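Long-range contact in putative branched chain amino acid ABC transporter, periplasmic amino acid-binding protein (Brucella ovis, PDB 4XFK), which probably captures branched-chain and related amino acids in the periplasm as the binding component of an ABC amino-acid transport system: residues A[9-21]-A[74-86]. The protein carries 1 engineered substitution. Residues are numbered along the deposited sequence; the frame is centred on the assembly and turned at random. Where two conformers were deposited one is given.
Sequences AEPLKIALVETLS and AIADGAQIIVQGS. With NA (sodium ion), chain D.
The carboxylate of Glu18 takes three bonds from Gly85 and Ser86, where strands 13-18 and 81-84 end. Glu18 OE2 takes two backbone N-H groups, from Gly85 N nearly along its C-O axis at 2.8 Å and from Ser86 N on its syn lone pair. Glu18 OE1 accepts the hydroxyl of Ser86 OG at 2.5 Å, also syn, and the N-H of Thr19 from the anti side. A bend at chi2 (-61°) turns the carboxylate across to the other strand, and four donors leave it little freedom to rotate; such a cluster would probably favour the ionised form. The grip probably helps to hold the turn in which Gly85 O binds a sodium ion, whose shell includes Tyr31, Gly116 and two waters.

At the other end the Gln80 amide stands in for a strand partner: Lys13 N meets Gln80 OE1 in plane on a lone pair at 2.7 Å, while NE2 donates almost straight to Pro11 O. Between these ends run the parallel ladder bonds Ala15 N to Ile81 O, Val83 N to Ala15 O (2.7 Å) and Val17 N to Val83 O. Strands 13-18 and 81-84 are neighbours in the five-stranded parallel sheet of one lobe of this periplasmic binding protein, joined by way of helix 26-44, edge strand 54-59 and helix 63-76.

Leu12, Ile14, Ile81 and Val83 pack on one face of the sheet; Ile14 CG2 touches Val83 CG2 at 3.7 Å. On the other face Ala15 CB sits 3.6 Å from Ala74 CB, bringing the end of helix 63-76 close against the strand, with Ala79 CB also touching it. Farther out, the extended Lys13 chain runs past Gly78 O, and a water links its NZ to Asp77 O.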
ATOM      1  N   ALA A   9      -2.477 -24.585 -24.270  1.00 28.11           N
ATOM      2  CA  ALA A   9      -1.917 -23.371 -23.684  1.00 27.02           C
ATOM      3  C   ALA A   9      -1.763 -23.493 -22.172  1.00 24.11           C
ATOM      4  O   ALA A   9      -2.671 -23.953 -21.479  1.00 23.71           O
ATOM      5  CB  ALA A   9      -2.789 -22.168 -24.026  1.00 27.32           C
ATOM      6  N   GLU A  10      -0.609 -23.078 -21.661  1.00 21.71           N
ATOM      7  CA  GLU A  10      -0.406 -23.026 -20.222  1.00 20.17           C
ATOM      8  C   GLU A  10      -1.256 -21.906 -19.626  1.00 15.61           C
ATOM      9  O   GLU A  10      -1.166 -20.759 -20.059  1.00 14.84           O
ATOM     10  CB  GLU A  10       1.066 -22.757 -19.896  1.00 23.01           C
ATOM     11  CG  GLU A  10       2.037 -23.850 -20.304  1.00 26.18           C
ATOM     12  CD  GLU A  10       3.480 -23.492 -19.966  1.00 29.47           C
ATOM     13  OE1 GLU A  10       3.712 -22.368 -19.463  1.00 28.45           O
ATOM     14  OE2 GLU A  10       4.378 -24.333 -20.203  1.00 32.15           O
ATOM     15  N   PRO A  11      -2.087 -22.224 -18.627  1.00 12.82           N
ATOM     16  CA  PRO A  11      -2.761 -21.115 -17.943  1.00 10.95           C
ATOM     17  C   PRO A  11      -1.831 -20.380 -16.992  1.00  9.70           C
ATOM     18  O   PRO A  11      -0.884 -20.963 -16.453  1.00 11.24           O
ATOM     19  CB  PRO A  11      -3.862 -21.812 -17.137  1.00 13.05           C
ATOM     20  CG  PRO A  11      -3.360 -23.207 -16.943  1.00 15.55           C
ATOM     21  CD  PRO A  11      -2.557 -23.545 -18.166  1.00 13.89           C
ATOM     22  N   LEU A  12      -2.113 -19.100 -16.792  1.00  8.82           N
ATOM     23  CA  LEU A  12      -1.424 -18.315 -15.781  1.00  9.04           C
ATOM     24  C   LEU A  12      -2.055 -18.612 -14.428  1.00  9.59           C
ATOM     25  O   LEU A  12      -3.275 -18.534 -14.270  1.00 10.06           O
ATOM     26  CB  LEU A  12      -1.541 -16.833 -16.115  1.00  9.70           C
ATOM     27  CG  LEU A  12      -0.747 -15.878 -15.228  1.00  9.84           C
ATOM     28  CD1 LEU A  12       0.737 -16.169 -15.320  1.00 12.46           C
ATOM     29  CD2 LEU A  12      -1.048 -14.454 -15.638  1.00 11.05           C
ATOM     30  N   LYS A  13      -1.214 -18.960 -13.460  1.00  9.30           N
ATOM     31  CA  LYS A  13      -1.658 -19.253 -12.105  1.00  9.03           C
ATOM     32  C   LYS A  13      -1.057 -18.230 -11.149  1.00  7.53           C
ATOM     33  O   LYS A  13       0.173 -18.123 -11.019  1.00  8.69           O
ATOM     34  CB  LYS A  13      -1.238 -20.666 -11.697  1.00  9.17           C
ATOM     35  CG  LYS A  13      -1.888 -21.768 -12.541  1.00 12.41           C
ATOM     36  CD  LYS A  13      -1.480 -23.153 -12.047  1.00 16.68           C
ATOM     37  CE  LYS A  13      -2.157 -24.265 -12.838  1.00 20.88           C
ATOM     38  NZ  LYS A  13      -1.845 -25.597 -12.248  1.00 24.19           N
ATOM     39  N   ILE A  14      -1.930 -17.487 -10.474  1.00  7.75           N
ATOM     40  CA  ILE A  14      -1.510 -16.422  -9.574  1.00  7.49           C
ATOM     41  C   ILE A  14      -1.915 -16.770  -8.154  1.00  7.26           C
ATOM     42  O   ILE A  14      -3.099 -16.997  -7.878  1.00  8.89           O
ATOM     43  CB  ILE A  14      -2.138 -15.072  -9.982  1.00  8.21           C
ATOM     44  CG1 ILE A  14      -1.752 -14.730 -11.423  1.00  7.60           C
ATOM     45  CG2 ILE A  14      -1.711 -13.965  -9.026  1.00  8.97           C
ATOM     46  CD1 ILE A  14      -2.221 -13.370 -11.882  1.00  9.34           C
ATOM     47  N   ALA A  15      -0.929 -16.805  -7.259  1.00  6.97           N
ATOM     48  CA  ALA A  15      -1.164 -17.148  -5.863  1.00  7.14           C
ATOM     49  C   ALA A  15      -1.255 -15.911  -4.984  1.00  7.38           C
ATOM     50  O   ALA A  15      -0.340 -15.097  -4.952  1.00  9.93           O
ATOM     51  CB  ALA A  15      -0.064 -18.051  -5.349  1.00  7.87           C
ATOM     52  N   LEU A  16      -2.354 -15.796  -4.251  1.00  5.87           N
ATOM     53  CA  LEU A  16      -2.534 -14.735  -3.265  1.00  6.30           C
ATOM     54  C   LEU A  16      -2.168 -15.313  -1.907  1.00  6.07           C
ATOM     55  O   LEU A  16      -2.825 -16.240  -1.412  1.00  7.42           O
ATOM     56  CB  LEU A  16      -3.988 -14.262  -3.266  1.00  7.38           C
ATOM     57  CG  LEU A  16      -4.360 -13.230  -2.203  1.00  8.50           C
ATOM     58  CD1 LEU A  16      -3.586 -11.932  -2.390  1.00  9.11           C
ATOM     59  CD2 LEU A  16      -5.867 -12.966  -2.206  1.00 10.17           C
ATOM     60  N   VAL A  17      -1.089 -14.804  -1.324  1.00  6.43           N
ATOM     61  CA  VAL A  17      -0.631 -15.287  -0.031  1.00  6.73           C
ATOM     62  C   VAL A  17      -0.888 -14.183   0.982  1.00  7.06           C
ATOM     63  O   VAL A  17      -0.168 -13.188   1.035  1.00  8.55           O
ATOM     64  CB  VAL A  17       0.864 -15.650  -0.066  1.00  8.39           C
ATOM     65  CG1 VAL A  17       1.345 -16.114   1.307  1.00  9.33           C
ATOM     66  CG2 VAL A  17       1.133 -16.714  -1.131  1.00  9.28           C
ATOM     67  N   GLU A  18      -1.935 -14.358   1.776  1.00  6.51           N
ATOM     68  CA  GLU A  18      -2.440 -13.290   2.631  1.00  6.69           C
ATOM     69  C   GLU A  18      -3.090 -13.842   3.879  1.00  6.79           C
ATOM     70  O   GLU A  18      -3.389 -15.029   3.956  1.00  7.40           O
ATOM     71  CB  GLU A  18      -3.462 -12.419   1.886  1.00  8.04           C
ATOM     72  CG  GLU A  18      -2.857 -11.214   1.198  1.00  7.62           C
ATOM     73  CD  GLU A  18      -2.180 -10.277   2.181  1.00  7.30           C
ATOM     74  OE1 GLU A  18      -2.499 -10.348   3.391  1.00  8.03           O
ATOM     75  OE2 GLU A  18      -1.331  -9.472   1.751  1.00  8.22           O
ATOM     76  N   THR A  19      -3.319 -12.977   4.859  1.00  7.74           N
ATOM     77  CA  THR A  19      -4.144 -13.337   6.004  1.00  8.01           C
ATOM     78  C   THR A  19      -5.600 -13.276   5.571  1.00  6.87           C
ATOM     79  O   THR A  19      -6.131 -12.193   5.347  1.00  8.53           O
ATOM     80  CB  THR A  19      -3.919 -12.368   7.172  1.00  8.68           C
ATOM     81  OG1 THR A  19      -2.510 -12.218   7.394  1.00 10.29           O
ATOM     82  CG2 THR A  19      -4.602 -12.891   8.436  1.00  9.80           C
ATOM     83  N   LEU A  20      -6.238 -14.438   5.446  1.00  6.63           N
ATOM     84  CA  LEU A  20      -7.530 -14.510   4.754  1.00  7.42           C
ATOM     85  C   LEU A  20      -8.674 -14.993   5.640  1.00  7.41           C
ATOM     86  O   LEU A  20      -9.803 -15.162   5.164  1.00  8.84           O
ATOM     87  CB  LEU A  20      -7.422 -15.371   3.487  1.00  8.46           C
ATOM     88  CG  LEU A  20      -6.520 -14.758   2.407  1.00  7.52           C
ATOM     89  CD1 LEU A  20      -6.280 -15.756   1.281  1.00  9.05           C
ATOM     90  CD2 LEU A  20      -7.096 -13.449   1.885  1.00  8.44           C
ATOM     91  N   SER A  21      -8.400 -15.209   6.926  1.00  7.63           N
ATOM     92  CA  SER A  21      -9.462 -15.587   7.851  1.00  8.72           C
ATOM     93  C   SER A  21      -9.098 -15.157   9.256  1.00  8.56           C
ATOM     94  O   SER A  21      -7.928 -14.932   9.565  1.00  8.57           O
ATOM     95  CB  SER A  21      -9.729 -17.101   7.827  1.00  9.36           C
ATOM     96  OG  SER A  21      -8.630 -17.840   8.346  1.00  9.71           O
ATOM     97  N   ALA A  74       2.613 -22.696  -3.003  1.00  9.60           N
ATOM     98  CA  ALA A  74       2.101 -22.037  -4.200  1.00 10.04           C
ATOM     99  C   ALA A  74       2.928 -22.404  -5.435  1.00 10.56           C
ATOM    100  O   ALA A  74       2.383 -22.722  -6.496  1.00 11.34           O
ATOM    101  CB  ALA A  74       2.083 -20.540  -3.992  1.00 10.54           C
ATOM    102  N   ILE A  75       4.246 -22.356  -5.295  1.00 10.54           N
ATOM    103  CA  ILE A  75       5.123 -22.696  -6.409  1.00 11.66           C
ATOM    104  C   ILE A  75       4.955 -24.163  -6.817  1.00 13.63           C
ATOM    105  O   ILE A  75       4.884 -24.483  -8.005  1.00 15.20           O
ATOM    106  CB  ILE A  75       6.597 -22.368  -6.089  1.00 14.37           C
ATOM    107  CG1 ILE A  75       6.783 -20.850  -5.985  1.00 15.12           C
ATOM    108  CG2 ILE A  75       7.515 -22.928  -7.166  1.00 16.55           C
ATOM    109  CD1 ILE A  75       8.126 -20.435  -5.430  1.00 15.94           C
ATOM    110  N   ALA A  76       4.853 -25.047  -5.828  1.00 14.73           N
ATOM    111  CA  ALA A  76       4.623 -26.466  -6.090  1.00 15.74           C
ATOM    112  C   ALA A  76       3.301 -26.696  -6.825  1.00 15.04           C
ATOM    113  O   ALA A  76       3.179 -27.625  -7.627  1.00 17.60           O
ATOM    114  CB  ALA A  76       4.660 -27.264  -4.789  1.00 16.39           C
ATOM    115  N   ASP A  77       2.315 -25.848  -6.543  1.00 13.91           N
ATOM    116  CA  ASP A  77       1.014 -25.931  -7.197  1.00 14.04           C
ATOM    117  C   ASP A  77       1.010 -25.294  -8.587  1.00 14.32           C
ATOM    118  O   ASP A  77      -0.025 -25.261  -9.245  1.00 16.02           O
ATOM    119  CB  ASP A  77      -0.076 -25.287  -6.328  1.00 13.55           C
ATOM    120  CG  ASP A  77      -0.409 -26.112  -5.099  1.00 16.49           C
ATOM    121  OD1 ASP A  77      -0.209 -27.342  -5.133  1.00 19.69           O
ATOM    122  OD2 ASP A  77      -0.890 -25.542  -4.099  1.00 16.53           O
ATOM    123  N   GLY A  78       2.153 -24.775  -9.027  1.00 12.15           N
ATOM    124  CA  GLY A  78       2.263 -24.243 -10.372  1.00 11.68           C
ATOM    125  C   GLY A  78       2.120 -22.734 -10.502  1.00 10.69           C
ATOM    126  O   GLY A  78       2.071 -22.215 -11.609  1.00 12.27           O
ATOM    127  N   ALA A  79       2.063 -22.014  -9.385  1.00  9.48           N
ATOM    128  CA  ALA A  79       1.961 -20.558  -9.461  1.00  8.89           C
ATOM    129  C   ALA A  79       3.225 -19.974 -10.078  1.00  9.36           C
ATOM    130  O   ALA A  79       4.336 -20.296  -9.648  1.00 12.27           O
ATOM    131  CB  ALA A  79       1.717 -19.957  -8.083  1.00 10.23           C
ATOM    132  N   GLN A  80       3.059 -19.119 -11.082  1.00  8.54           N
ATOM    133  CA  GLN A  80       4.191 -18.396 -11.663  1.00  8.72           C
ATOM    134  C   GLN A  80       4.299 -16.998 -11.070  1.00  8.04           C
ATOM    135  O   GLN A  80       5.281 -16.288 -11.302  1.00  8.88           O
ATOM    136  CB  GLN A  80       4.058 -18.275 -13.185  1.00  8.36           C
ATOM    137  CG  GLN A  80       3.821 -19.577 -13.932  1.00 11.11           C
ATOM    138  CD  GLN A  80       2.351 -19.765 -14.271  1.00 12.48           C
ATOM    139  OE1 GLN A  80       1.476 -19.148 -13.655  1.00 13.50           O
ATOM    140  NE2 GLN A  80       2.070 -20.617 -15.245  1.00 16.06           N
ATOM    141  N   ILE A  81       3.268 -16.591 -10.334  1.00  7.81           N
ATOM    142  CA  ILE A  81       3.177 -15.254  -9.759  1.00  7.49           C
ATOM    143  C   ILE A  81       2.642 -15.356  -8.335  1.00  6.89           C
ATOM    144  O   ILE A  81       1.681 -16.096  -8.071  1.00  8.08           O
ATOM    145  CB  ILE A  81       2.236 -14.345 -10.579  1.00  9.21           C
ATOM    146  CG1 ILE A  81       2.652 -14.350 -12.052  1.00 14.12           C
ATOM    147  CG2 ILE A  81       2.204 -12.927 -10.000  1.00 10.05           C
ATOM    148  CD1 ILE A  81       1.923 -13.355 -12.887  1.00 17.65           C
ATOM    149  N   ILE A  82       3.295 -14.635  -7.427  1.00  7.01           N
ATOM    150  CA  ILE A  82       2.882 -14.511  -6.033  0.69  7.10           C
ATOM    151  C   ILE A  82       2.441 -13.072  -5.797  1.00  6.97           C
ATOM    152  O   ILE A  82       3.164 -12.142  -6.162  1.00  6.97           O
ATOM    153  CB  ILE A  82       4.071 -14.786  -5.082  0.69  8.86           C
ATOM    154  CG1 ILE A  82       4.697 -16.161  -5.356  0.69 11.69           C
ATOM    155  CG2 ILE A  82       3.656 -14.619  -3.613  0.69  9.04           C
ATOM    156  CD1 ILE A  82       3.771 -17.326  -5.098  0.69 12.81           C
ATOM    157  N   VAL A  83       1.285 -12.892  -5.175  1.00  6.10           N
ATOM    158  CA  VAL A  83       0.780 -11.570  -4.824  1.00  6.76           C
ATOM    159  C   VAL A  83       0.553 -11.479  -3.313  1.00  6.76           C
ATOM    160  O   VAL A  83      -0.001 -12.407  -2.704  1.00  6.75           O
ATOM    161  CB  VAL A  83      -0.542 -11.303  -5.545  1.00  8.98           C
ATOM    162  CG1 VAL A  83      -1.204 -10.072  -5.002  1.00 11.74           C
ATOM    163  CG2 VAL A  83      -0.310 -11.202  -7.060  1.00 10.79           C
ATOM    164  N   GLN A  84       0.976 -10.362  -2.721  1.00  6.24           N
ATOM    165  CA  GLN A  84       0.838 -10.137  -1.286  1.00  7.01           C
ATOM    166  C   GLN A  84       1.024  -8.647  -1.031  1.00  6.52           C
ATOM    167  O   GLN A  84       1.654  -7.954  -1.840  1.00  6.60           O
ATOM    168  CB  GLN A  84       1.879 -10.961  -0.515  1.00  6.39           C
ATOM    169  CG  GLN A  84       1.845 -10.801   1.010  1.00  6.26           C
ATOM    170  CD  GLN A  84       2.731  -9.666   1.510  1.00  6.78           C
ATOM    171  OE1 GLN A  84       3.482  -9.066   0.740  1.00  8.33           O
ATOM    172  NE2 GLN A  84       2.640  -9.368   2.805  1.00  7.41           N
ATOM    173  N   GLY A  85       0.478  -8.135   0.073  1.00  6.55           N
ATOM    174  CA  GLY A  85       0.714  -6.745   0.424  1.00  7.42           C
ATOM    175  C   GLY A  85       0.458  -6.287   1.852  1.00  7.40           C
ATOM    176  O   GLY A  85       0.743  -5.131   2.167  1.00  9.04           O
ATOM    177  N   SER A  86      -0.064  -7.144   2.730  1.00  6.68           N
ATOM    178  CA  SER A  86      -0.513  -6.622   4.028  1.00  7.89           C
ATOM    179  C   SER A  86       0.567  -6.418   5.087  1.00  8.55           C
ATOM    180  O   SER A  86       0.311  -5.746   6.076  1.00 11.04           O
ATOM    181  CB  SER A  86      -1.643  -7.478   4.613  1.00  7.76           C
ATOM    182  OG  SER A  86      -1.180  -8.785   4.907  1.00  8.81           O
TER
HETATM  183 NA    NA D 502      -0.063  -3.054   2.761  1.00 15.00          NA
HETATM  184  O   HOH W   1       4.603 -21.827 -16.573  1.00 39.03           O
HETATM  185  O   HOH W   2      -2.827 -25.901  -9.463  1.00 38.70           O
HETATM  186  O   HOH W   3      -2.103  -9.430   7.433  1.00 10.78           O
HETATM  187  O   HOH W   4      -0.809  -3.496   4.806  1.00 10.33           O
HETATM  188  O   HOH W   5      -0.358  -0.831   3.085  1.00 11.88           O